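Local coordinates for protein KLLA0C04147p (Kluyveromyces lactis, PDB 5H2D) that binds ergosterol and probably transfers sterols between membranes, this chain being the oxysterol-binding domain of a longer protein, at residues Glu378-Gln381 and Arg382-Arg385. Residues are numbered along the deposited sequence; the frame is centred on the assembly and turned at random.
Sequences EERQ and RSVR. With SO4 (sulfate ion), chain E.
The hydroxyl of Ser383 reaches back to the carbonyl of Arg380, OG lying 2.8 Å from O. With chi1 at 69°, OG sits between the backbone N and the carbonyl carbon; serine's one-carbon side chain is short enough to place it beside the carbonyl three residues earlier. Arg380 O also accepts from Val384 N at 2.9 Å, so two donors grip it: the amide more nearly straight ahead (C=O...N 159°), the hydroxyl from the flank (114°). Without the hydroxyl, as with an alanine here, Arg380 O would probably lose its flanking donor and keep the Val384 amide. Val384 lays CG2 against the same oxygen. Arginine suits position 382, its several N-H groups serving water and anion at once: a water in the guanidinium plane links Arg382 NH1 to Glu379 O, while NH2 lies at a sulfate, probably from the crystallisation liquor, in a bond too short and bent to trust in detail. Arg385, bent at chi3 (59°), donates NH2 to sulfate O2 at 2.5 Å. Gln381 OE1 accepts from Leu125 N; Arg380 NH2 makes a salt bridge to Asp433 and a hydrogen bond to the backbone O of Phe435, the last residue. Regular i to i+4 amide bonds mark two surface turns of alpha-helix 367-390 in the oxysterol-binding domain.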
ATOM      1  N   GLU A 378     -14.639  -5.958  18.531  1.00 12.26           N
ATOM      2  CA  GLU A 378     -15.503  -4.919  17.975  1.00 14.89           C
ATOM      3  C   GLU A 378     -16.445  -4.354  19.031  1.00 16.01           C
ATOM      4  O   GLU A 378     -16.729  -3.150  19.028  1.00 15.53           O
ATOM      5  CB  GLU A 378     -16.275  -5.448  16.765  1.00 16.56           C
ATOM      6  CG  GLU A 378     -15.374  -5.574  15.531  1.00 15.33           C
ATOM      7  CD  GLU A 378     -16.108  -6.085  14.305  1.00 22.32           C
ATOM      8  OE1 GLU A 378     -17.286  -6.473  14.425  1.00 22.02           O
ATOM      9  OE2 GLU A 378     -15.497  -6.111  13.211  1.00 22.46           O
ATOM     10  N   GLU A 379     -16.939  -5.198  19.943  1.00 15.35           N
ATOM     11  CA  GLU A 379     -17.794  -4.685  21.014  1.00 17.03           C
ATOM     12  C   GLU A 379     -17.024  -3.739  21.920  1.00 20.15           C
ATOM     13  O   GLU A 379     -17.530  -2.671  22.296  1.00 19.46           O
ATOM     14  CB  GLU A 379     -18.388  -5.847  21.820  1.00 20.16           C
ATOM     15  CG  GLU A 379     -18.823  -5.482  23.239  1.00 26.97           C
ATOM     16  CD  GLU A 379     -17.694  -5.634  24.267  1.00 34.15           C
ATOM     17  OE1 GLU A 379     -16.706  -6.369  23.994  1.00 35.22           O
ATOM     18  OE2 GLU A 379     -17.790  -5.014  25.352  1.00 38.64           O
ATOM     19  N   ARG A 380     -15.792  -4.101  22.274  1.00 18.10           N
ATOM     20  CA  ARG A 380     -15.007  -3.232  23.146  1.00 19.97           C
ATOM     21  C   ARG A 380     -14.738  -1.892  22.483  1.00 20.71           C
ATOM     22  O   ARG A 380     -14.821  -0.843  23.132  1.00 19.47           O
ATOM     23  CB  ARG A 380     -13.693  -3.903  23.544  1.00 22.77           C
ATOM     24  CG  ARG A 380     -12.853  -3.028  24.460  1.00 27.71           C
ATOM     25  CD  ARG A 380     -12.068  -3.857  25.451  1.00 34.48           C
ATOM     26  NE  ARG A 380     -10.837  -4.371  24.873  1.00 36.75           N
ATOM     27  CZ  ARG A 380      -9.625  -4.137  25.362  1.00 32.56           C
ATOM     28  NH1 ARG A 380      -9.469  -3.403  26.456  1.00 34.93           N
ATOM     29  NH2 ARG A 380      -8.566  -4.651  24.761  1.00 30.07           N
ATOM     30  N   GLN A 381     -14.420  -1.907  21.186  1.00 14.48           N
ATOM     31  CA  GLN A 381     -14.214  -0.667  20.446  1.00 16.70           C
ATOM     32  C   GLN A 381     -15.443   0.226  20.521  1.00 19.97           C
ATOM     33  O   GLN A 381     -15.338   1.432  20.772  1.00 19.50           O
ATOM     34  CB  GLN A 381     -13.870  -0.993  18.992  1.00 16.80           C
ATOM     35  CG  GLN A 381     -13.837   0.204  18.065  1.00 17.30           C
ATOM     36  CD  GLN A 381     -13.112  -0.120  16.788  1.00 19.31           C
ATOM     37  OE1 GLN A 381     -11.913   0.133  16.673  1.00 20.08           O
ATOM     38  NE2 GLN A 381     -13.818  -0.730  15.836  1.00 16.11           N
ATOM     39  N   ARG A 382     -16.627  -0.354  20.304  1.00 18.28           N
ATOM     40  CA  ARG A 382     -17.847   0.443  20.349  1.00 19.29           C
ATOM     41  C   ARG A 382     -18.085   0.994  21.748  1.00 19.49           C
ATOM     42  O   ARG A 382     -18.490   2.152  21.908  1.00 20.85           O
ATOM     43  CB  ARG A 382     -19.041  -0.395  19.882  1.00 23.85           C
ATOM     44  CG  ARG A 382     -20.388   0.293  20.078  1.00 30.61           C
ATOM     45  CD  ARG A 382     -21.547  -0.620  19.699  1.00 36.74           C
ATOM     46  NE  ARG A 382     -22.840  -0.000  19.993  1.00 42.76           N
ATOM     47  CZ  ARG A 382     -23.383   0.067  21.207  1.00 43.19           C
ATOM     48  NH1 ARG A 382     -22.749  -0.441  22.255  1.00 42.40           N
ATOM     49  NH2 ARG A 382     -24.564   0.648  21.378  1.00 47.19           N
ATOM     50  N   SER A 383     -17.827   0.185  22.779  1.00 18.27           N
ATOM     51  CA  SER A 383     -18.095   0.653  24.137  1.00 23.29           C
ATOM     52  C   SER A 383     -17.139   1.774  24.528  1.00 24.18           C
ATOM     53  O   SER A 383     -17.537   2.727  25.207  1.00 21.80           O
ATOM     54  CB  SER A 383     -18.015  -0.504  25.132  1.00 23.48           C
ATOM     55  OG  SER A 383     -16.692  -0.977  25.275  1.00 31.97           O
ATOM     56  N   VAL A 384     -15.881   1.685  24.093  1.00 20.17           N
ATOM     57  CA  VAL A 384     -14.919   2.751  24.370  1.00 19.53           C
ATOM     58  C   VAL A 384     -15.330   4.042  23.668  1.00 23.40           C
ATOM     59  O   VAL A 384     -15.213   5.136  24.234  1.00 23.01           O
ATOM     60  CB  VAL A 384     -13.500   2.302  23.973  1.00 21.79           C
ATOM     61  CG1 VAL A 384     -12.537   3.466  24.029  1.00 29.32           C
ATOM     62  CG2 VAL A 384     -13.028   1.184  24.896  1.00 23.57           C
ATOM     63  N   ARG A 385     -15.817   3.942  22.427  1.00 20.52           N
ATOM     64  CA  ARG A 385     -16.310   5.129  21.735  1.00 21.03           C
ATOM     65  C   ARG A 385     -17.483   5.754  22.484  1.00 25.73           C
ATOM     66  O   ARG A 385     -17.550   6.981  22.629  1.00 25.12           O
ATOM     67  CB  ARG A 385     -16.719   4.794  20.302  1.00 21.67           C
ATOM     68  CG  ARG A 385     -17.429   5.945  19.595  1.00 27.35           C
ATOM     69  CD  ARG A 385     -17.927   5.546  18.220  1.00 29.55           C
ATOM     70  NE  ARG A 385     -18.849   4.415  18.285  1.00 29.13           N
ATOM     71  CZ  ARG A 385     -20.155   4.518  18.514  1.00 37.25           C
ATOM     72  NH1 ARG A 385     -20.714   5.706  18.702  1.00 40.85           N
ATOM     73  NH2 ARG A 385     -20.907   3.426  18.549  1.00 37.60           N
TER
HETATM   74  S   SO4 E1304     -24.679   3.539  19.018  1.00 56.46           S
HETATM   75  O1  SO4 E1304     -24.881   2.876  20.307  1.00 52.49           O
HETATM   76  O2  SO4 E1304     -23.401   3.117  18.449  1.00 52.36           O
HETATM   77  O3  SO4 E1304     -25.759   3.183  18.100  1.00 54.83           O
HETATM   78  O4  SO4 E1304     -24.671   4.987  19.213  1.00 56.92           O
HETATM   79  O   HOH W   1     -20.411  -2.197  22.894  1.00 34.16           O